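Local coordinates for protein type II toxin-antitoxin system RelE/ParE family toxin (Pyrococcus horikoshii, PDB 1WMI) that acts as the RelE-type toxin of a type II toxin-antitoxin pair and probably halts translation by promoting cleavage of messenger RNA on the ribosome, at residues K20-R25 with L61-V66; L27-I32 with E41-I46; D55-R60 with V66-N71. All coordinates share one frame; numbering follows the deposited sequence.

Overall arrangement
The three contacts show how a small RelE/ParE-type fold is assembled in layers. Interaction 3 is the central beta hairpin of the sheet, 55-60 paired with 66-71. Interactions 1 and 2 lay successive parts of helix 20-33 over it, the first on the hairpin turn and the second on the short helix 40-43. Their centres lie about 10 Å apart, and interaction 2 is equally about 10 Å from interaction 3, whereas 1 and 3 stand about 15 Å apart. Val66 belongs to both 1 and 3, and it packs with Phe29 of interaction 2. Backbone bonding of Phe43 with Arg60 and of Ile46 with Arg58 ties interaction 2 to the sheet.

Interaction 1: residues K20-R25 with L61-V66; sequences KAHYRR and LGDYRV
At the turn of the central beta hairpin, residues 61-64 reach up to the first turns of helix 20-33 and meet it through His22 and Arg25. The turn is closed by its own backbone bond, Leu61 N to Tyr64 O (3.0 Å).

His22 is the main contact of the helix. Its CG stands opposite the carbonyl carbon (chi1 -69°), which sends the imidazole down toward the turn, and NE2 donates to Asp63 OD1 in a nearly straight hydrogen bond. The modelled separation of 2.4 Å is improbably short, and its exact value is doubtful. The ring and carboxylate planes are turned 52° from each other, and the two side chains meet almost perpendicularly. The rim of the same imidazole also faces the rim of Tyr64, CD2 lying 4.0 Å from Tyr64 CE2, so the two rings touch edge to edge. Beyond that rim Tyr64 OH makes a weak hydrogen bond of 3.4 Å to His22 O, while Leu61 CB lies over one face of the tyrosine ring, displaced toward its rim.

One helical turn further on, Arg25 brings its aliphatic part to the turn: CD sits 3.1 Å from Leu61 O. From there the chain bends at chi3, and the guanidinium lies obliquely to that carbonyl.

Asp63 has a second partner, since OD2 forms a salt bridge with Arg85. The carboxylate thus divides its oxygens between an imidazole of the helix and a guanidinium from near the C-terminus, and these two partners would probably limit its rotation; any steadying of the imidazole in return is tentative, given the doubtful length of the bond between them.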
loop_
_atom_site.group_PDB
_atom_site.type_symbol
_atom_site.label_atom_id
_atom_site.label_comp_id
_atom_site.label_asym_id
_atom_site.label_seq_id
_atom_site.Cartn_x
_atom_site.Cartn_y
_atom_site.Cartn_z
ATOM N N LYS A 20 -7.854 -22.555 7.225
ATOM C CA LYS A 20 -6.736 -22.832 8.118
ATOM C C LYS A 20 -5.537 -21.949 7.728
ATOM O O LYS A 20 -4.945 -21.268 8.571
ATOM C CB LYS A 20 -6.384 -24.321 8.006
ATOM C CG LYS A 20 -5.572 -24.903 9.145
ATOM C CD LYS A 20 -5.719 -26.427 9.172
ATOM C CE LYS A 20 -5.149 -27.105 7.921
ATOM N NZ LYS A 20 -3.656 -27.186 7.926
ATOM N N ALA A 21 -5.209 -21.946 6.439
ATOM C CA ALA A 21 -4.097 -21.168 5.901
ATOM C C ALA A 21 -4.146 -19.680 6.239
ATOM O O ALA A 21 -3.148 -19.111 6.682
ATOM C CB ALA A 21 -4.032 -21.338 4.386
ATOM N N HIS A 22 -5.293 -19.045 6.011
ATOM C CA HIS A 22 -5.445 -17.619 6.293
ATOM C C HIS A 22 -5.287 -17.310 7.779
ATOM O O HIS A 22 -4.723 -16.282 8.162
ATOM C CB HIS A 22 -6.811 -17.129 5.818
ATOM C CG HIS A 22 -6.958 -17.099 4.327
ATOM N ND1 HIS A 22 -6.864 -18.237 3.549
ATOM C CD2 HIS A 22 -7.192 -16.075 3.480
ATOM C CE1 HIS A 22 -7.039 -17.904 2.281
ATOM N NE2 HIS A 22 -7.239 -16.605 2.208
ATOM N N TYR A 23 -5.802 -18.200 8.613
ATOM C CA TYR A 23 -5.714 -18.024 10.049
ATOM C C TYR A 23 -4.254 -18.036 10.474
ATOM O O TYR A 23 -3.826 -17.226 11.292
ATOM C CB TYR A 23 -6.459 -19.148 10.755
ATOM C CG TYR A 23 -6.409 -19.048 12.250
ATOM C CD1 TYR A 23 -7.000 -17.977 12.909
ATOM C CD2 TYR A 23 -5.774 -20.029 13.012
ATOM C CE1 TYR A 23 -6.965 -17.879 14.288
ATOM C CE2 TYR A 23 -5.732 -19.938 14.393
ATOM C CZ TYR A 23 -6.335 -18.859 15.023
ATOM O OH TYR A 23 -6.313 -18.758 16.393
ATOM N N ARG A 24 -3.495 -18.965 9.903
ATOM C CA ARG A 24 -2.074 -19.111 10.197
ATOM C C ARG A 24 -1.338 -17.801 9.902
ATOM O O ARG A 24 -0.473 -17.367 10.671
ATOM C CB ARG A 24 -1.513 -20.250 9.345
ATOM C CG ARG A 24 -0.139 -20.753 9.737
ATOM C CD ARG A 24 0.202 -21.981 8.911
ATOM N NE ARG A 24 -0.641 -23.128 9.243
ATOM C CZ ARG A 24 -1.319 -23.849 8.354
ATOM N NH1 ARG A 24 -2.050 -24.879 8.757
ATOM N NH2 ARG A 24 -1.282 -23.532 7.063
ATOM N N ARG A 25 -1.711 -17.167 8.797
ATOM C CA ARG A 25 -1.111 -15.909 8.358
ATOM C C ARG A 25 -1.415 -14.800 9.367
ATOM O O ARG A 25 -0.580 -13.927 9.641
ATOM C CB ARG A 25 -1.671 -15.532 6.977
ATOM C CG ARG A 25 -0.713 -14.749 6.077
ATOM C CD ARG A 25 -1.402 -14.371 4.768
ATOM N NE ARG A 25 -2.037 -15.527 4.136
ATOM C CZ ARG A 25 -1.412 -16.399 3.350
ATOM N NH1 ARG A 25 -2.076 -17.426 2.828
ATOM N NH2 ARG A 25 -0.130 -16.233 3.069
ATOM N N LEU A 61 -3.388 -8.734 4.315
ATOM C CA LEU A 61 -2.927 -10.096 4.525
ATOM C C LEU A 61 -3.210 -10.973 3.311
ATOM O O LEU A 61 -3.041 -12.188 3.357
ATOM C CB LEU A 61 -3.580 -10.690 5.777
ATOM C CG LEU A 61 -2.904 -10.359 7.117
ATOM C CD1 LEU A 61 -2.926 -8.858 7.377
ATOM C CD2 LEU A 61 -3.612 -11.100 8.230
ATOM N N GLY A 62 -3.629 -10.346 2.218
ATOM C CA GLY A 62 -3.932 -11.095 1.009
ATOM C C GLY A 62 -5.405 -11.018 0.652
ATOM O O GLY A 62 -5.871 -10.006 0.123
ATOM N N ASP A 63 -6.143 -12.080 0.958
ATOM C CA ASP A 63 -7.568 -12.133 0.658
ATOM C C ASP A 63 -8.404 -11.161 1.482
ATOM O O ASP A 63 -9.597 -10.980 1.220
ATOM C CB ASP A 63 -8.103 -13.554 0.850
ATOM C CG ASP A 63 -7.419 -14.562 -0.056
ATOM O OD1 ASP A 63 -7.730 -15.766 0.036
ATOM O OD2 ASP A 63 -6.565 -14.154 -0.859
ATOM N N TYR A 64 -7.787 -10.532 2.474
ATOM C CA TYR A 64 -8.510 -9.587 3.311
ATOM C C TYR A 64 -7.583 -8.541 3.915
ATOM O O TYR A 64 -6.364 -8.638 3.798
ATOM C CB TYR A 64 -9.272 -10.332 4.413
ATOM C CG TYR A 64 -8.391 -11.061 5.401
ATOM C CD1 TYR A 64 -8.064 -10.487 6.632
ATOM C CD2 TYR A 64 -7.876 -12.327 5.103
ATOM C CE1 TYR A 64 -7.243 -11.158 7.548
ATOM C CE2 TYR A 64 -7.054 -13.003 6.009
ATOM C CZ TYR A 64 -6.742 -12.413 7.228
ATOM O OH TYR A 64 -5.915 -13.074 8.113
ATOM N N ARG A 65 -8.178 -7.538 4.547
ATOM C CA ARG A 65 -7.426 -6.457 5.173
ATOM C C ARG A 65 -7.769 -6.329 6.655
ATOM O O ARG A 65 -8.908 -6.578 7.064
ATOM C CB ARG A 65 -7.737 -5.134 4.473
ATOM C CG ARG A 65 -7.259 -5.056 3.028
ATOM C CD ARG A 65 -7.855 -3.845 2.331
ATOM N NE ARG A 65 -9.293 -4.005 2.139
ATOM C CZ ARG A 65 -10.142 -3.000 1.950
ATOM N NH1 ARG A 65 -11.435 -3.250 1.781
ATOM N NH2 ARG A 65 -9.703 -1.749 1.946
ATOM N N VAL A 66 -6.781 -5.953 7.461
ATOM C CA VAL A 66 -7.020 -5.777 8.883
ATOM C C VAL A 66 -6.667 -4.350 9.271
ATOM O O VAL A 66 -5.630 -3.823 8.856
ATOM C CB VAL A 66 -6.176 -6.763 9.744
ATOM C CG1 VAL A 66 -6.403 -8.197 9.289
ATOM C CG2 VAL A 66 -4.713 -6.413 9.654
#

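Interaction 2: residues L27-I32 with E41-I46; sequences LEFRDI and EKFDVI
Phe29 and Phe43 meet in a T-shaped (edge-to-face) pair, the rim of Phe29 pointing at the face of Phe43. The ring centroids are 4.6 Å apart and the planes inclined at 65°. Phe29 CD1 does the touching: it stands 3.4 Å above the middle of the Phe43 ring, nearly equidistant from its carbons. On the other face Lys42 lays its CG over the rim, so Phe43 is sandwiched between a neighbouring aliphatic chain and an aromatic edge from across the contact.

Ile32 fills in at the periphery. Its CG1 is anti to the carbonyl carbon (chi1 -68°) and the chain then runs on extended, bringing CD1 to the edge of Phe43 at 3.7 Å from CE2; the same methyl touches Lys42 CD at 4.1 Å. Glu28, on the more exposed flank, approaches obliquely with OE1 3.9 Å from Phe43 CZ. Its OE2 remains 6.1 Å from Lys42 NZ, a distance at which opposite charges would attract only loosely.

In the RelE/ParE fold this is the place where the long second helix, 20-33, covers the short helix 40-43 and the sheet beneath. Phe29 reaches down to Ala59 and Val66 of the central strands and also touches Pro39 and Leu61. The backbone of Phe43 is hydrogen-bonded to that of Arg60, and at Asp44 the chain leaves the helix with a phi of 42°, sending the backbone toward strand 46-49. The carboxylate of Asp44 forms salt bridges with Arg58 and Arg60 of the second subunit.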
loop_
_atom_site.group_PDB
_atom_site.type_symbol
_atom_site.label_atom_id
_atom_site.label_comp_id
_atom_site.label_asym_id
_atom_site.label_seq_id
_atom_site.Cartn_x
_atom_site.Cartn_y
_atom_site.Cartn_z
ATOM N N LEU A 27 -1.901 -15.202 12.571
ATOM C CA LEU A 27 -1.067 -15.437 13.738
ATOM C C LEU A 27 0.359 -14.941 13.485
ATOM O O LEU A 27 1.010 -14.452 14.407
ATOM C CB LEU A 27 -1.050 -16.925 14.100
ATOM C CG LEU A 27 -2.356 -17.572 14.586
ATOM C CD1 LEU A 27 -2.072 -18.989 15.046
ATOM C CD2 LEU A 27 -2.943 -16.774 15.742
ATOM N N GLU A 28 0.845 -15.065 12.248
ATOM C CA GLU A 28 2.195 -14.589 11.954
ATOM C C GLU A 28 2.188 -13.074 12.034
ATOM O O GLU A 28 3.138 -12.460 12.523
ATOM C CB GLU A 28 2.676 -15.012 10.563
ATOM C CG GLU A 28 4.114 -14.551 10.321
ATOM C CD GLU A 28 4.550 -14.612 8.874
ATOM O OE1 GLU A 28 3.937 -13.922 8.027
ATOM O OE2 GLU A 28 5.518 -15.342 8.589
ATOM N N PHE A 29 1.104 -12.474 11.549
ATOM C CA PHE A 29 0.947 -11.029 11.581
ATOM C C PHE A 29 0.973 -10.598 13.045
ATOM O O PHE A 29 1.606 -9.611 13.389
ATOM C CB PHE A 29 -0.373 -10.634 10.915
ATOM C CG PHE A 29 -0.629 -9.155 10.880
ATOM C CD1 PHE A 29 0.313 -8.279 10.347
ATOM C CD2 PHE A 29 -1.843 -8.641 11.329
ATOM C CE1 PHE A 29 0.051 -6.920 10.253
ATOM C CE2 PHE A 29 -2.115 -7.282 11.239
ATOM C CZ PHE A 29 -1.166 -6.421 10.700
ATOM N N ARG A 30 0.292 -11.350 13.905
ATOM C CA ARG A 30 0.277 -11.052 15.338
ATOM C C ARG A 30 1.686 -11.168 15.925
ATOM O O ARG A 30 2.124 -10.316 16.697
ATOM C CB ARG A 30 -0.635 -12.026 16.087
ATOM C CG ARG A 30 -0.521 -11.914 17.604
ATOM C CD ARG A 30 -0.884 -13.219 18.315
ATOM N NE ARG A 30 -0.012 -14.316 17.904
ATOM C CZ ARG A 30 -0.146 -15.584 18.287
ATOM N NH1 ARG A 30 0.710 -16.491 17.841
ATOM N NH2 ARG A 30 -1.127 -15.948 19.109
ATOM N N ASP A 31 2.389 -12.236 15.567
ATOM C CA ASP A 31 3.742 -12.455 16.078
ATOM C C ASP A 31 4.681 -11.321 15.659
ATOM O O ASP A 31 5.509 -10.860 16.444
ATOM C CB ASP A 31 4.281 -13.804 15.577
ATOM C CG ASP A 31 3.616 -14.992 16.260
ATOM O OD1 ASP A 31 3.827 -16.137 15.806
ATOM O OD2 ASP A 31 2.891 -14.789 17.256
ATOM N N ILE A 32 4.549 -10.869 14.417
ATOM C CA ILE A 32 5.394 -9.789 13.926
ATOM C C ILE A 32 5.017 -8.452 14.562
ATOM O O ILE A 32 5.881 -7.644 14.910
ATOM C CB ILE A 32 5.312 -9.692 12.389
ATOM C CG1 ILE A 32 5.973 -10.931 11.776
ATOM C CG2 ILE A 32 5.974 -8.413 11.912
ATOM C CD1 ILE A 32 5.826 -11.067 10.291
ATOM N N GLU A 41 6.603 -3.158 4.691
ATOM C CA GLU A 41 6.977 -3.982 3.549
ATOM C C GLU A 41 6.247 -5.312 3.429
ATOM O O GLU A 41 5.659 -5.616 2.388
ATOM C CB GLU A 41 8.480 -4.256 3.585
ATOM C CG GLU A 41 9.193 -4.050 2.262
ATOM C CD GLU A 41 9.926 -2.722 2.202
ATOM O OE1 GLU A 41 10.760 -2.473 3.098
ATOM O OE2 GLU A 41 9.677 -1.931 1.267
ATOM N N LYS A 42 6.287 -6.100 4.496
ATOM C CA LYS A 42 5.673 -7.419 4.483
ATOM C C LYS A 42 4.155 -7.431 4.428
ATOM O O LYS A 42 3.566 -8.383 3.920
ATOM C CB LYS A 42 6.151 -8.227 5.692
ATOM C CG LYS A 42 5.821 -9.714 5.628
ATOM C CD LYS A 42 6.848 -10.521 6.407
ATOM C CE LYS A 42 8.246 -10.362 5.809
ATOM N NZ LYS A 42 9.283 -10.901 6.723
ATOM N N PHE A 43 3.515 -6.384 4.937
ATOM C CA PHE A 43 2.064 -6.353 4.933
ATOM C C PHE A 43 1.421 -5.152 4.253
ATOM O O PHE A 43 0.266 -4.824 4.531
ATOM C CB PHE A 43 1.557 -6.486 6.367
ATOM C CG PHE A 43 1.837 -7.824 6.977
ATOM C CD1 PHE A 43 1.115 -8.943 6.575
ATOM C CD2 PHE A 43 2.840 -7.979 7.929
ATOM C CE1 PHE A 43 1.383 -10.198 7.108
ATOM C CE2 PHE A 43 3.117 -9.230 8.469
ATOM C CZ PHE A 43 2.383 -10.344 8.057
ATOM N N ASP A 44 2.176 -4.492 3.379
ATOM C CA ASP A 44 1.677 -3.347 2.609
ATOM C C ASP A 44 0.831 -2.417 3.471
ATOM O O ASP A 44 -0.193 -1.900 3.028
ATOM C CB ASP A 44 0.837 -3.873 1.438
ATOM C CG ASP A 44 0.824 -2.930 0.248
ATOM O OD1 ASP A 44 1.366 -1.804 0.355
ATOM O OD2 ASP A 44 0.263 -3.319 -0.802
ATOM N N VAL A 45 1.268 -2.196 4.702
ATOM C CA VAL A 45 0.524 -1.357 5.626
ATOM C C VAL A 45 0.591 0.142 5.334
ATOM O O VAL A 45 1.621 0.656 4.891
ATOM C CB VAL A 45 1.002 -1.596 7.081
ATOM C CG1 VAL A 45 0.995 -3.089 7.400
ATOM C CG2 VAL A 45 2.387 -1.041 7.262
ATOM N N ILE A 46 -0.520 0.835 5.592
ATOM C CA ILE A 46 -0.599 2.281 5.404
ATOM C C ILE A 46 -1.179 2.944 6.653
ATOM O O ILE A 46 -2.044 2.375 7.321
ATOM C CB ILE A 46 -1.500 2.657 4.217
ATOM C CG1 ILE A 46 -2.918 2.130 4.455
ATOM C CG2 ILE A 46 -0.915 2.113 2.926
ATOM C CD1 ILE A 46 -3.920 2.587 3.415
#

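Interaction 3: residues D55-R60 with V66-N71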
loop_
_atom_site.group_PDB
_atom_site.type_symbol
_atom_site.label_atom_id
_atom_site.label_comp_id
_atom_site.label_asym_id
_atom_site.label_seq_id
_atom_site.Cartn_x
_atom_site.Cartn_y
_atom_site.Cartn_z
ATOM N N ASP A 55 -2.333 5.660 16.446
ATOM C CA ASP A 55 -2.394 5.748 15.002
ATOM C C ASP A 55 -3.270 4.604 14.542
ATOM O O ASP A 55 -3.316 3.555 15.190
ATOM C CB ASP A 55 -1.002 5.579 14.392
ATOM C CG ASP A 55 -0.086 6.726 14.706
ATOM O OD1 ASP A 55 1.122 6.610 14.420
ATOM O OD2 ASP A 55 -0.575 7.745 15.228
ATOM N N LEU A 56 -3.981 4.816 13.438
ATOM C CA LEU A 56 -4.819 3.780 12.855
ATOM C C LEU A 56 -4.035 3.338 11.629
ATOM O O LEU A 56 -3.382 4.152 10.978
ATOM C CB LEU A 56 -6.185 4.331 12.441
ATOM C CG LEU A 56 -7.192 4.650 13.545
ATOM C CD1 LEU A 56 -8.382 5.343 12.940
ATOM C CD2 LEU A 56 -7.629 3.378 14.246
ATOM N N TYR A 57 -4.078 2.045 11.338
ATOM C CA TYR A 57 -3.361 1.493 10.203
ATOM C C TYR A 57 -4.220 0.461 9.488
ATOM O O TYR A 57 -5.217 -0.016 10.029
ATOM C CB TYR A 57 -2.071 0.818 10.689
ATOM C CG TYR A 57 -1.040 1.764 11.270
ATOM C CD1 TYR A 57 -0.200 2.502 10.438
ATOM C CD2 TYR A 57 -0.913 1.931 12.651
ATOM C CE1 TYR A 57 0.737 3.373 10.961
ATOM C CE2 TYR A 57 0.026 2.805 13.184
ATOM C CZ TYR A 57 0.848 3.521 12.328
ATOM O OH TYR A 57 1.794 4.376 12.829
ATOM N N ARG A 58 -3.832 0.138 8.260
ATOM C CA ARG A 58 -4.515 -0.882 7.479
ATOM C C ARG A 58 -3.451 -1.820 6.945
ATOM O O ARG A 58 -2.536 -1.393 6.236
ATOM C CB ARG A 58 -5.274 -0.300 6.286
ATOM C CG ARG A 58 -5.980 -1.394 5.479
ATOM C CD ARG A 58 -5.684 -1.301 3.990
ATOM N NE ARG A 58 -4.255 -1.338 3.698
ATOM C CZ ARG A 58 -3.735 -1.042 2.512
ATOM N NH1 ARG A 58 -2.425 -1.101 2.323
ATOM N NH2 ARG A 58 -4.527 -0.683 1.516
ATOM N N ALA A 59 -3.570 -3.095 7.291
ATOM C CA ALA A 59 -2.623 -4.093 6.829
ATOM C C ALA A 59 -3.326 -5.010 5.849
ATOM O O ALA A 59 -4.519 -5.291 5.986
ATOM C CB ALA A 59 -2.086 -4.897 7.998
ATOM N N ARG A 60 -2.578 -5.467 4.854
ATOM C CA ARG A 60 -3.120 -6.361 3.850
ATOM C C ARG A 60 -2.523 -7.757 4.062
ATOM O O ARG A 60 -1.299 -7.944 4.030
ATOM C CB ARG A 60 -2.802 -5.817 2.448
ATOM C CG ARG A 60 -3.515 -6.536 1.312
ATOM C CD ARG A 60 -3.288 -5.843 -0.026
ATOM N NE ARG A 60 -3.994 -4.566 -0.122
ATOM C CZ ARG A 60 -5.320 -4.437 -0.144
ATOM N NH1 ARG A 60 -5.868 -3.232 -0.237
ATOM N NH2 ARG A 60 -6.102 -5.510 -0.075
ATOM N N VAL A 66 -6.781 -5.953 7.461
ATOM C CA VAL A 66 -7.020 -5.777 8.883
ATOM C C VAL A 66 -6.667 -4.350 9.271
ATOM O O VAL A 66 -5.630 -3.823 8.856
ATOM C CB VAL A 66 -6.176 -6.763 9.744
ATOM C CG1 VAL A 66 -6.403 -8.197 9.289
ATOM C CG2 VAL A 66 -4.713 -6.413 9.654
ATOM N N ILE A 67 -7.547 -3.717 10.043
ATOM C CA ILE A 67 -7.319 -2.358 10.521
ATOM C C ILE A 67 -7.035 -2.418 12.018
ATOM O O ILE A 67 -7.752 -3.076 12.771
ATOM C CB ILE A 67 -8.538 -1.448 10.264
ATOM C CG1 ILE A 67 -8.824 -1.380 8.765
ATOM C CG2 ILE A 67 -8.254 -0.045 10.782
ATOM C CD1 ILE A 67 -9.876 -0.334 8.381
ATOM N N TYR A 68 -5.985 -1.729 12.446
ATOM C CA TYR A 68 -5.592 -1.756 13.846
ATOM C C TYR A 68 -5.043 -0.430 14.328
ATOM O O TYR A 68 -4.731 0.452 13.531
ATOM C CB TYR A 68 -4.545 -2.855 14.068
ATOM C CG TYR A 68 -3.215 -2.636 13.370
ATOM C CD1 TYR A 68 -2.147 -2.043 14.033
ATOM C CD2 TYR A 68 -3.016 -3.069 12.059
ATOM C CE1 TYR A 68 -0.906 -1.890 13.415
ATOM C CE2 TYR A 68 -1.782 -2.923 11.431
ATOM C CZ TYR A 68 -0.729 -2.334 12.118
ATOM O OH TYR A 68 0.498 -2.204 11.513
ATOM N N SER A 69 -4.933 -0.293 15.643
ATOM C CA SER A 69 -4.405 0.924 16.228
ATOM C C SER A 69 -3.128 0.639 16.996
ATOM O O SER A 69 -2.905 -0.476 17.464
ATOM C CB SER A 69 -5.432 1.549 17.163
ATOM O OG SER A 69 -5.829 0.627 18.157
ATOM N N VAL A 70 -2.286 1.657 17.114
ATOM C CA VAL A 70 -1.038 1.529 17.845
ATOM C C VAL A 70 -0.993 2.642 18.871
ATOM O O VAL A 70 -1.043 3.825 18.529
ATOM C CB VAL A 70 0.204 1.650 16.916
ATOM C CG1 VAL A 70 1.493 1.585 17.746
ATOM C CG2 VAL A 70 0.196 0.541 15.889
ATOM N N ASN A 71 -0.933 2.247 20.136
ATOM C CA ASN A 71 -0.857 3.187 21.241
ATOM C C ASN A 71 0.604 3.118 21.636
ATOM O O ASN A 71 1.025 2.191 22.331
ATOM C CB ASN A 71 -1.736 2.713 22.394
ATOM C CG ASN A 71 -1.928 3.772 23.457
ATOM O OD1 ASN A 71 -1.297 4.823 23.421
ATOM N ND2 ASN A 71 -2.800 3.493 24.417
#
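Asp55 and Val70 begin the antiparallel pairing of the central beta hairpin, in which strands 54-60 and 65-71 lie side by side within the mixed sheet. Three hydrogen-bonded pairs satisfy their facing backbone groups with two bonds each. In the first, Asp55 N reaches Val70 O at 3.1 Å and Val70 N reaches Asp55 O at 2.9 Å. Tyr57 N then finds Tyr68 O at 2.8 Å, and Tyr68 N returns to Tyr57 O at 3.1 Å. Ala59 N to Val66 O is short and straight (2.7 Å, 179° at the hydrogen), and Val66 N answers Ala59 O.

The side-chain polar groups are mostly settled elsewhere. Asp55 OD2 accepts from Thr51 N, while OD1 takes weak bonds from Tyr57 OH and Trp72 NE1. Tyr68 OH bonds to Pro37 O. On the face bearing Leu56, Arg58 and Ile67, Arg58 NH2 pairs with an acidic side chain of another protein, probably the antitoxin. On the opposite face Tyr57 CB makes a CH-pi contact, 3.9 Å from the centroid of the Tyr68 ring and 18° off its normal.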